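Local structure of putative sporulation-specific glycosylase YdhD (Bacillus subtilis subsp. subtilis str. 168, 3CZ8) at residues I38-I43 against T74-G79; V115-E120 against L148-P153; L53-A58 against S108-G113. The protein probably hydrolyses glycosidic bonds during sporulation and may bind chitin, this chain being its family 18 glycosyl hydrolase domain without the LysM part. The protein carries 1 engineered substitution. One frame throughout, in Å; residues are numbered along the deposited sequence.

Interaction 1 of 3, residues I38-I43 against T74-G79; sequences IFEYHI and TNLTSG
Glu40 reaches across to Thr74, whose hydroxyl OG1 donates to Glu40 OE2 at 2.8 Å. The bond uses the anti side of the carboxylate and lies 33° out of its plane. The two side chains cross at about a right angle, and Thr74 CG2 packs on Glu40 CB. With chi1 at 44° and a bend at chi2, Glu40 brings its carboxylate to His42. There Glu40 OE1 accepts from His42 ND1 at 2.9 Å, on the syn side. Tyr6 N of the second subunit also donates to OE1, so a proton from each of three residues holds this buried carboxylate. Leu76 CD1 packs against Glu40 CG at 4.0 Å. His42 CB rests 3.5 Å from Leu76 O, and its ring meets Tyr6 of the second subunit. The backbones join through Thr74 N to Tyr41 O (2.8 Å), while Ile43 N to Thr74 O is weak. Beyond this, water 1 donates to both Ile43 O and Leu76 O. Strands 35-42 and 68-77 run parallel and are linked through helix 56-64. This is a beta-alpha-beta unit of the TIM barrel, at the C-terminal ends of its strands.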
loop_
_atom_site.group_PDB
_atom_site.type_symbol
_atom_site.label_atom_id
_atom_site.label_comp_id
_atom_site.label_asym_id
_atom_site.label_seq_id
_atom_site.Cartn_x
_atom_site.Cartn_y
_atom_site.Cartn_z
ATOM N N ILE A 38 -3.229 -1.353 -14.359
ATOM C CA ILE A 38 -4.054 -0.575 -13.481
ATOM C C ILE A 38 -5.336 -1.272 -13.087
ATOM O O ILE A 38 -6.089 -1.642 -13.918
ATOM C CB ILE A 38 -4.365 0.788 -14.081
ATOM C CG1 ILE A 38 -3.098 1.549 -14.359
ATOM C CG2 ILE A 38 -5.205 1.581 -13.168
ATOM C CD1 ILE A 38 -3.249 2.553 -15.319
ATOM N N PHE A 39 -5.584 -1.401 -11.797
ATOM C CA PHE A 39 -6.765 -2.074 -11.294
ATOM C C PHE A 39 -7.945 -1.136 -11.224
ATOM O O PHE A 39 -7.754 0.005 -11.071
ATOM C CB PHE A 39 -6.484 -2.733 -9.952
ATOM C CG PHE A 39 -5.854 -4.072 -10.073
ATOM C CD1 PHE A 39 -6.572 -5.209 -9.846
ATOM C CD2 PHE A 39 -4.555 -4.205 -10.456
ATOM C CE1 PHE A 39 -5.996 -6.412 -9.998
ATOM C CE2 PHE A 39 -4.013 -5.415 -10.600
ATOM C CZ PHE A 39 -4.728 -6.507 -10.366
ATOM N N GLU A 40 -9.168 -1.615 -11.281
ATOM C CA GLU A 40 -9.656 -2.572 -12.233
ATOM C C GLU A 40 -10.833 -2.000 -13.006
ATOM O O GLU A 40 -11.421 -1.036 -12.584
ATOM C CB GLU A 40 -10.133 -3.777 -11.476
ATOM C CG GLU A 40 -10.921 -3.412 -10.279
ATOM C CD GLU A 40 -12.388 -3.491 -10.504
ATOM O OE1 GLU A 40 -13.116 -2.772 -9.843
ATOM O OE2 GLU A 40 -12.807 -4.282 -11.339
ATOM N N TYR A 41 -11.160 -2.607 -14.136
ATOM C CA TYR A 41 -12.495 -2.565 -14.704
ATOM C C TYR A 41 -13.190 -3.882 -14.523
ATOM O O TYR A 41 -12.592 -4.891 -14.681
ATOM C CB TYR A 41 -12.434 -2.263 -16.189
ATOM C CG TYR A 41 -12.007 -0.876 -16.559
ATOM C CD1 TYR A 41 -10.684 -0.542 -16.619
ATOM C CD2 TYR A 41 -12.934 0.092 -16.877
ATOM C CE1 TYR A 41 -10.305 0.675 -16.959
ATOM C CE2 TYR A 41 -12.562 1.309 -17.221
ATOM C CZ TYR A 41 -11.246 1.604 -17.264
ATOM O OH TYR A 41 -10.822 2.841 -17.598
ATOM N N HIS A 42 -14.460 -3.868 -14.196
ATOM C CA HIS A 42 -15.164 -5.099 -14.012
ATOM C C HIS A 42 -16.301 -5.324 -14.994
ATOM O O HIS A 42 -16.789 -4.404 -15.600
ATOM C CB HIS A 42 -15.619 -5.282 -12.563
ATOM C CG HIS A 42 -16.256 -4.070 -11.978
ATOM N ND1 HIS A 42 -15.531 -3.034 -11.453
ATOM C CD2 HIS A 42 -17.550 -3.716 -11.862
ATOM C CE1 HIS A 42 -16.347 -2.090 -11.046
ATOM N NE2 HIS A 42 -17.580 -2.480 -11.285
ATOM N N ILE A 43 -16.710 -6.572 -15.130
ATOM C CA ILE A 43 -17.617 -6.980 -16.195
ATOM C C ILE A 43 -19.039 -7.265 -15.702
ATOM O O ILE A 43 -19.254 -7.594 -14.531
ATOM C CB ILE A 43 -17.055 -8.199 -16.991
ATOM C CG1 ILE A 43 -17.041 -9.473 -16.133
ATOM C CG2 ILE A 43 -15.654 -7.890 -17.506
ATOM C CD1 ILE A 43 -16.772 -10.750 -16.909
ATOM N N THR A 74 -11.452 -7.470 -14.745
ATOM C CA THR A 74 -11.745 -8.466 -13.706
ATOM C C THR A 74 -13.215 -8.859 -13.680
ATOM O O THR A 74 -14.054 -8.201 -14.299
ATOM C CB THR A 74 -11.398 -7.953 -12.281
ATOM O OG1 THR A 74 -12.357 -6.967 -11.880
ATOM C CG2 THR A 74 -9.985 -7.363 -12.206
ATOM N N ASN A 75 -13.510 -9.936 -12.952
ATOM C CA ASN A 75 -14.882 -10.322 -12.621
ATOM C C ASN A 75 -15.233 -10.006 -11.155
ATOM O O ASN A 75 -15.850 -10.809 -10.448
ATOM C CB ASN A 75 -15.144 -11.795 -12.956
ATOM C CG ASN A 75 -14.147 -12.746 -12.300
ATOM O OD1 ASN A 75 -12.963 -12.436 -12.164
ATOM N ND2 ASN A 75 -14.628 -13.921 -11.908
ATOM N N LEU A 76 -14.845 -8.818 -10.711
ATOM C CA LEU A 76 -15.087 -8.408 -9.338
ATOM C C LEU A 76 -16.501 -7.891 -9.126
ATOM O O LEU A 76 -17.073 -7.244 -10.003
ATOM C CB LEU A 76 -14.060 -7.360 -8.895
ATOM C CG LEU A 76 -12.711 -7.908 -8.415
ATOM C CD1 LEU A 76 -11.708 -6.809 -8.314
ATOM C CD2 LEU A 76 -12.823 -8.598 -7.082
ATOM N N THR A 77 -17.056 -8.215 -7.960
ATOM C CA THR A 77 -18.306 -7.637 -7.460
ATOM C C THR A 77 -18.034 -7.023 -6.090
ATOM O O THR A 77 -16.872 -6.896 -5.689
ATOM C CB THR A 77 -19.437 -8.681 -7.346
ATOM O OG1 THR A 77 -18.968 -9.829 -6.626
ATOM C CG2 THR A 77 -19.911 -9.103 -8.718
ATOM N N SER A 78 -19.098 -6.649 -5.376
ATOM C CA SER A 78 -18.981 -6.066 -4.036
ATOM C C SER A 78 -18.433 -7.059 -3.010
ATOM O O SER A 78 -17.664 -6.679 -2.125
ATOM C CB SER A 78 -20.321 -5.495 -3.568
ATOM O OG SER A 78 -20.624 -4.285 -4.249
ATOM N N GLY A 79 -18.821 -8.325 -3.150
ATOM C CA GLY A 79 -18.330 -9.391 -2.279
ATOM C C GLY A 79 -17.155 -10.178 -2.837
ATOM O O GLY A 79 -16.881 -11.292 -2.382
HETATM O O HOH W 1 -17.602 -8.335 -12.596
#

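Interaction 2 of 3, residues V115-E120 against L148-P153; sequences VTIDFE and LTIAVP
Thr149 fits its hydroxyl into the hollow between Val115 O and the side chain of Thr116. OG1 sits between its own backbone N and carbonyl carbon (chi1 72°), which turns it back to the neighbouring strand. Thr149 OG1 donates to Val115 O at 2.7 Å, in the carbonyl plane and on a lone pair. Val115 O also accepts from Thr149 N, tilted 33° from that plane, so one residue grips this oxygen twice. Thr116 OG1 lies 2.7 Å from Thr149 OG1 and is also hydrogen-bonded to Ser37 OG. An alanine here in place of Thr149 would keep the backbone N bond but is likely to cost Val115 O its second donor and leave Thr116 OG1 without its neighbouring hydroxyl. Farther along, Thr116 CG2 lies 4.1 Å from Ala151 N, and Ala151 CB reaches Asp118 OD1 at 3.8 Å. On the other face, Leu148 CD1 is the bump: it meets Ile117 CG1 at 4.2 Å. Ile117 CB in turn lies 4.2 Å from Ile150 CG1. Ile150 CG1 also comes to 3.4 Å from Ile117 O. Ile117 CG2 lies 3.7 Å above one face of the Phe119 ring, over its centre. The parallel ladder continues from Ile117 N to Thr149 O and from Ala151 N to Ile117 O. Water 2 then donates to Phe119 O and Ala151 O where the strands part. Helices 93-110 and 127-143 cover the Val115, Ile117, Leu148 and Ile150 face. Strands 68-77 and 177-181 flank the pair in the barrel sheet.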
loop_
_atom_site.group_PDB
_atom_site.type_symbol
_atom_site.label_atom_id
_atom_site.label_comp_id
_atom_site.label_asym_id
_atom_site.label_seq_id
_atom_site.Cartn_x
_atom_site.Cartn_y
_atom_site.Cartn_z
ATOM N N VAL A 115 -4.022 -5.068 -22.314
ATOM C CA VAL A 115 -4.781 -5.461 -21.127
ATOM C C VAL A 115 -4.100 -6.501 -20.253
ATOM O O VAL A 115 -3.121 -7.145 -20.647
ATOM C CB VAL A 115 -6.212 -5.992 -21.446
ATOM C CG1 VAL A 115 -7.099 -4.895 -21.982
ATOM C CG2 VAL A 115 -6.163 -7.174 -22.387
ATOM N N THR A 116 -4.652 -6.642 -19.054
ATOM C CA THR A 116 -4.352 -7.746 -18.158
ATOM C C THR A 116 -5.688 -8.342 -17.772
ATOM O O THR A 116 -6.505 -7.690 -17.125
ATOM C CB THR A 116 -3.564 -7.297 -16.917
ATOM O OG1 THR A 116 -2.328 -6.717 -17.341
ATOM C CG2 THR A 116 -3.264 -8.484 -16.001
ATOM N N ILE A 117 -5.938 -9.565 -18.222
ATOM C CA ILE A 117 -7.148 -10.260 -17.821
ATOM C C ILE A 117 -6.881 -10.829 -16.432
ATOM O O ILE A 117 -5.929 -11.588 -16.230
ATOM C CB ILE A 117 -7.555 -11.373 -18.832
ATOM C CG1 ILE A 117 -7.985 -10.769 -20.181
ATOM C CG2 ILE A 117 -8.663 -12.235 -18.262
ATOM C CD1 ILE A 117 -9.257 -9.884 -20.121
ATOM N N ASP A 118 -7.697 -10.415 -15.471
ATOM C CA ASP A 118 -7.614 -10.929 -14.114
ATOM C C ASP A 118 -8.973 -11.536 -13.776
ATOM O O ASP A 118 -9.744 -10.984 -12.996
ATOM C CB ASP A 118 -7.204 -9.814 -13.139
ATOM C CG ASP A 118 -7.056 -10.299 -11.696
ATOM O OD1 ASP A 118 -6.810 -11.501 -11.478
ATOM O OD2 ASP A 118 -7.187 -9.465 -10.775
ATOM N N PHE A 119 -9.266 -12.671 -14.403
ATOM C CA PHE A 119 -10.479 -13.403 -14.088
ATOM C C PHE A 119 -10.128 -14.476 -13.076
ATOM O O PHE A 119 -9.327 -15.372 -13.352
ATOM C CB PHE A 119 -11.147 -14.026 -15.331
ATOM C CG PHE A 119 -11.738 -13.021 -16.297
ATOM C CD1 PHE A 119 -11.835 -11.667 -15.976
ATOM C CD2 PHE A 119 -12.227 -13.449 -17.532
ATOM C CE1 PHE A 119 -12.384 -10.753 -16.870
ATOM C CE2 PHE A 119 -12.790 -12.542 -18.434
ATOM C CZ PHE A 119 -12.868 -11.191 -18.101
ATOM N N GLU A 120 -10.727 -14.372 -11.899
ATOM C CA GLU A 120 -10.490 -15.346 -10.852
ATOM C C GLU A 120 -11.743 -16.149 -10.563
ATOM O O GLU A 120 -12.861 -15.717 -10.889
ATOM C CB GLU A 120 -9.947 -14.678 -9.595
ATOM C CG GLU A 120 -8.528 -14.168 -9.776
ATOM C CD GLU A 120 -7.982 -13.496 -8.538
ATOM O OE1 GLU A 120 -8.283 -13.955 -7.412
ATOM O OE2 GLU A 120 -7.250 -12.502 -8.696
ATOM N N LEU A 148 -1.684 -8.632 -25.046
ATOM C CA LEU A 148 -2.581 -9.418 -24.199
ATOM C C LEU A 148 -1.793 -10.110 -23.103
ATOM O O LEU A 148 -0.901 -10.909 -23.375
ATOM C CB LEU A 148 -3.391 -10.435 -25.019
ATOM C CG LEU A 148 -4.340 -11.371 -24.252
ATOM C CD1 LEU A 148 -5.332 -10.614 -23.404
ATOM C CD2 LEU A 148 -5.074 -12.309 -25.186
ATOM N N THR A 149 -2.110 -9.767 -21.856
ATOM C CA THR A 149 -1.497 -10.408 -20.699
ATOM C C THR A 149 -2.599 -10.938 -19.785
ATOM O O THR A 149 -3.745 -10.514 -19.886
ATOM C CB THR A 149 -0.554 -9.458 -19.903
ATOM O OG1 THR A 149 -1.330 -8.483 -19.196
ATOM C CG2 THR A 149 0.434 -8.745 -20.819
ATOM N N ILE A 150 -2.245 -11.871 -18.906
ATOM C CA ILE A 150 -3.217 -12.519 -18.037
ATOM C C ILE A 150 -2.611 -12.810 -16.663
ATOM O O ILE A 150 -1.435 -13.180 -16.553
ATOM C CB ILE A 150 -3.787 -13.814 -18.687
ATOM C CG1 ILE A 150 -4.851 -14.463 -17.792
ATOM C CG2 ILE A 150 -2.657 -14.798 -19.038
ATOM C CD1 ILE A 150 -5.624 -15.576 -18.447
ATOM N N ALA A 151 -3.405 -12.597 -15.616
ATOM C CA ALA A 151 -3.026 -13.004 -14.272
ATOM C C ALA A 151 -3.679 -14.358 -14.004
ATOM O O ALA A 151 -4.901 -14.485 -14.087
ATOM C CB ALA A 151 -3.473 -11.962 -13.248
ATOM N N VAL A 152 -2.853 -15.368 -13.728
ATOM C CA VAL A 152 -3.332 -16.719 -13.398
ATOM C C VAL A 152 -2.815 -17.149 -12.019
ATOM O O VAL A 152 -1.758 -16.683 -11.580
ATOM C CB VAL A 152 -2.932 -17.800 -14.477
ATOM C CG1 VAL A 152 -3.579 -17.512 -15.827
ATOM C CG2 VAL A 152 -1.423 -17.934 -14.613
ATOM N N PRO A 153 -3.563 -18.028 -11.317
ATOM C CA PRO A 153 -3.006 -18.579 -10.080
ATOM C C PRO A 153 -1.916 -19.605 -10.383
ATOM O O PRO A 153 -1.926 -20.222 -11.451
ATOM C CB PRO A 153 -4.211 -19.266 -9.415
ATOM C CG PRO A 153 -5.412 -18.860 -10.210
ATOM C CD PRO A 153 -4.921 -18.535 -11.575
HETATM O O HOH W 2 -7.307 -14.681 -15.339
#

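Interaction 3 of 3, residues L53-A58 against S108-G113; sequences LNDAAA and STRGYG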
loop_
_atom_site.group_PDB
_atom_site.type_symbol
_atom_site.label_atom_id
_atom_site.label_comp_id
_atom_site.label_asym_id
_atom_site.label_seq_id
_atom_site.Cartn_x
_atom_site.Cartn_y
_atom_site.Cartn_z
ATOM N N LEU A 53 -13.117 4.450 -14.937
ATOM C CA LEU A 53 -12.104 4.894 -13.990
ATOM C C LEU A 53 -11.637 6.307 -14.278
ATOM O O LEU A 53 -11.760 6.798 -15.401
ATOM C CB LEU A 53 -10.885 3.969 -14.015
ATOM C CG LEU A 53 -10.940 2.519 -13.540
ATOM C CD1 LEU A 53 -9.547 1.953 -13.667
ATOM C CD2 LEU A 53 -11.435 2.401 -12.109
ATOM N N ASN A 54 -11.089 6.947 -13.251
ATOM C CA ASN A 54 -10.351 8.184 -13.422
ATOM C C ASN A 54 -8.907 7.831 -13.743
ATOM O O ASN A 54 -8.016 7.992 -12.912
ATOM C CB ASN A 54 -10.457 9.054 -12.167
ATOM C CG ASN A 54 -10.040 10.494 -12.413
ATOM O OD1 ASN A 54 -10.409 11.101 -13.422
ATOM N ND2 ASN A 54 -9.274 11.053 -11.483
ATOM N N ASP A 55 -8.692 7.340 -14.962
ATOM C CA ASP A 55 -7.412 6.748 -15.348
ATOM C C ASP A 55 -6.594 7.587 -16.324
ATOM O O ASP A 55 -5.409 7.317 -16.532
ATOM C CB ASP A 55 -7.607 5.319 -15.882
ATOM C CG ASP A 55 -8.585 5.233 -17.061
ATOM O OD1 ASP A 55 -8.797 4.104 -17.552
ATOM O OD2 ASP A 55 -9.140 6.264 -17.508
ATOM N N ALA A 56 -7.233 8.607 -16.899
ATOM C CA ALA A 56 -6.638 9.461 -17.934
ATOM C C ALA A 56 -5.283 10.051 -17.553
ATOM O O ALA A 56 -4.363 10.082 -18.374
ATOM C CB ALA A 56 -7.611 10.568 -18.336
ATOM N N ALA A 57 -5.164 10.499 -16.306
ATOM C CA ALA A 57 -3.907 11.038 -15.791
ATOM C C ALA A 57 -2.851 9.945 -15.639
ATOM O O ALA A 57 -1.689 10.155 -15.980
ATOM C CB ALA A 57 -4.138 11.760 -14.461
ATOM N N ALA A 58 -3.273 8.780 -15.145
ATOM C CA ALA A 58 -2.373 7.641 -14.917
ATOM C C ALA A 58 -1.841 7.016 -16.215
ATOM O O ALA A 58 -0.673 6.622 -16.283
ATOM C CB ALA A 58 -3.062 6.586 -14.051
ATOM N N SER A 108 -8.649 1.459 -26.991
ATOM C CA SER A 108 -8.496 2.409 -28.090
ATOM C C SER A 108 -8.924 3.821 -27.695
ATOM O O SER A 108 -8.221 4.786 -27.994
ATOM C CB SER A 108 -9.234 1.928 -29.344
ATOM O OG SER A 108 -10.532 1.451 -29.032
ATOM N N THR A 109 -10.071 3.931 -27.019
ATOM C CA THR A 109 -10.588 5.220 -26.546
ATOM C C THR A 109 -9.690 5.813 -25.464
ATOM O O THR A 109 -9.222 6.947 -25.591
ATOM C CB THR A 109 -12.025 5.091 -26.002
ATOM O OG1 THR A 109 -12.857 4.472 -26.992
ATOM C CG2 THR A 109 -12.609 6.455 -25.634
ATOM N N ARG A 110 -9.430 5.029 -24.419
ATOM C CA ARG A 110 -8.676 5.506 -23.258
ATOM C C ARG A 110 -7.168 5.575 -23.482
ATOM O O ARG A 110 -6.463 6.266 -22.748
ATOM C CB ARG A 110 -9.005 4.668 -22.016
ATOM C CG ARG A 110 -10.476 4.707 -21.589
ATOM C CD ARG A 110 -10.732 5.716 -20.468
ATOM N NE ARG A 110 -10.753 7.105 -20.932
ATOM C CZ ARG A 110 -9.755 7.974 -20.778
ATOM N NH1 ARG A 110 -9.880 9.213 -21.239
ATOM N NH2 ARG A 110 -8.631 7.612 -20.170
ATOM N N GLY A 111 -6.668 4.861 -24.486
ATOM C CA GLY A 111 -5.248 4.941 -24.845
ATOM C C GLY A 111 -4.311 4.005 -24.096
ATOM O O GLY A 111 -3.126 4.312 -23.911
ATOM N N TYR A 112 -4.832 2.856 -23.674
ATOM C CA TYR A 112 -4.003 1.822 -23.058
ATOM C C TYR A 112 -3.160 1.124 -24.117
ATOM O O TYR A 112 -3.523 1.112 -25.289
ATOM C CB TYR A 112 -4.878 0.794 -22.348
ATOM C CG TYR A 112 -5.416 1.222 -21.000
ATOM C CD1 TYR A 112 -4.588 1.250 -19.875
ATOM C CD2 TYR A 112 -6.759 1.563 -20.840
ATOM C CE1 TYR A 112 -5.078 1.620 -18.629
ATOM C CE2 TYR A 112 -7.262 1.936 -19.595
ATOM C CZ TYR A 112 -6.410 1.958 -18.494
ATOM O OH TYR A 112 -6.887 2.326 -17.258
ATOM N N GLY A 113 -2.031 0.556 -23.703
ATOM C CA GLY A 113 -1.193 -0.234 -24.604
ATOM C C GLY A 113 -1.549 -1.714 -24.656
ATOM O O GLY A 113 -0.887 -2.492 -25.344
#
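Asp55 sets its carboxylate between Arg110 and the hydroxyl of Tyr112, one oxygen for each. Tyr112 OH donates to Asp55 OD1 at 2.6 Å, on the anti side and 23° out of the carboxylate plane. OD1 comes in at the edge of the ring, near its plane, and the carboxylate and ring planes stand 65° apart. Tyr41 OH also lies close to Asp55 OD1, probably as a second hydrogen bond. Asp55 OD2 forms a salt bridge with Arg110 NH2 at 3.0 Å. Bends at chi2 and chi3 bring the Arg110 guanidinium beside Asp55 and lay Arg110 CD 3.4 Å from Asp55 OD2. The guanidinium plane is turned 36° from that of the carboxylate. Ala56, the first residue of its helix, places CB 3.6 Å from Arg110 NH2. The paired charges would probably favour an ionised aspartate. Gly111 leaves the helix with positive phi, an angle that suits glycine, and Tyr112 then turns inward onto Pro69 and Ala71. The contact ties the loop before helix 56-64 to the end of helix 93-110. It is a mainly polar contact on the outer, helical layer of the TIM barrel, joining the start of one helix to the end of the other, away from the predicted catalytic residue.

How the interactions relate
Interactions 1 and 2 lie in one barrel sheet, where strands 68-77 and 114-118 are neighbours. Their centres are 12 Å apart. Asn75 ND2 of interaction 1 lies 2.7 Å from the backbone O of Glu120 in interaction 2, a probable hydrogen bond. Glu120 is the predicted proton donor. Its OE2 hydrogen-bonds a glycerol, probably from the crystallisation liquor, that Asp118 also reaches weakly. Phe39 CE1 packs 3.4 Å from Asp118 OD2. Interaction 3 lies farther out, its centre 16 Å from interaction 1 and 18 Å from interaction 2. It touches interaction 1 where Leu53 CD1 packs 3.6 Å from Tyr41 CE1; Tyr41 OH is also close to Asp55 OD1, probably hydrogen-bonded. Interaction 2 follows closely in sequence.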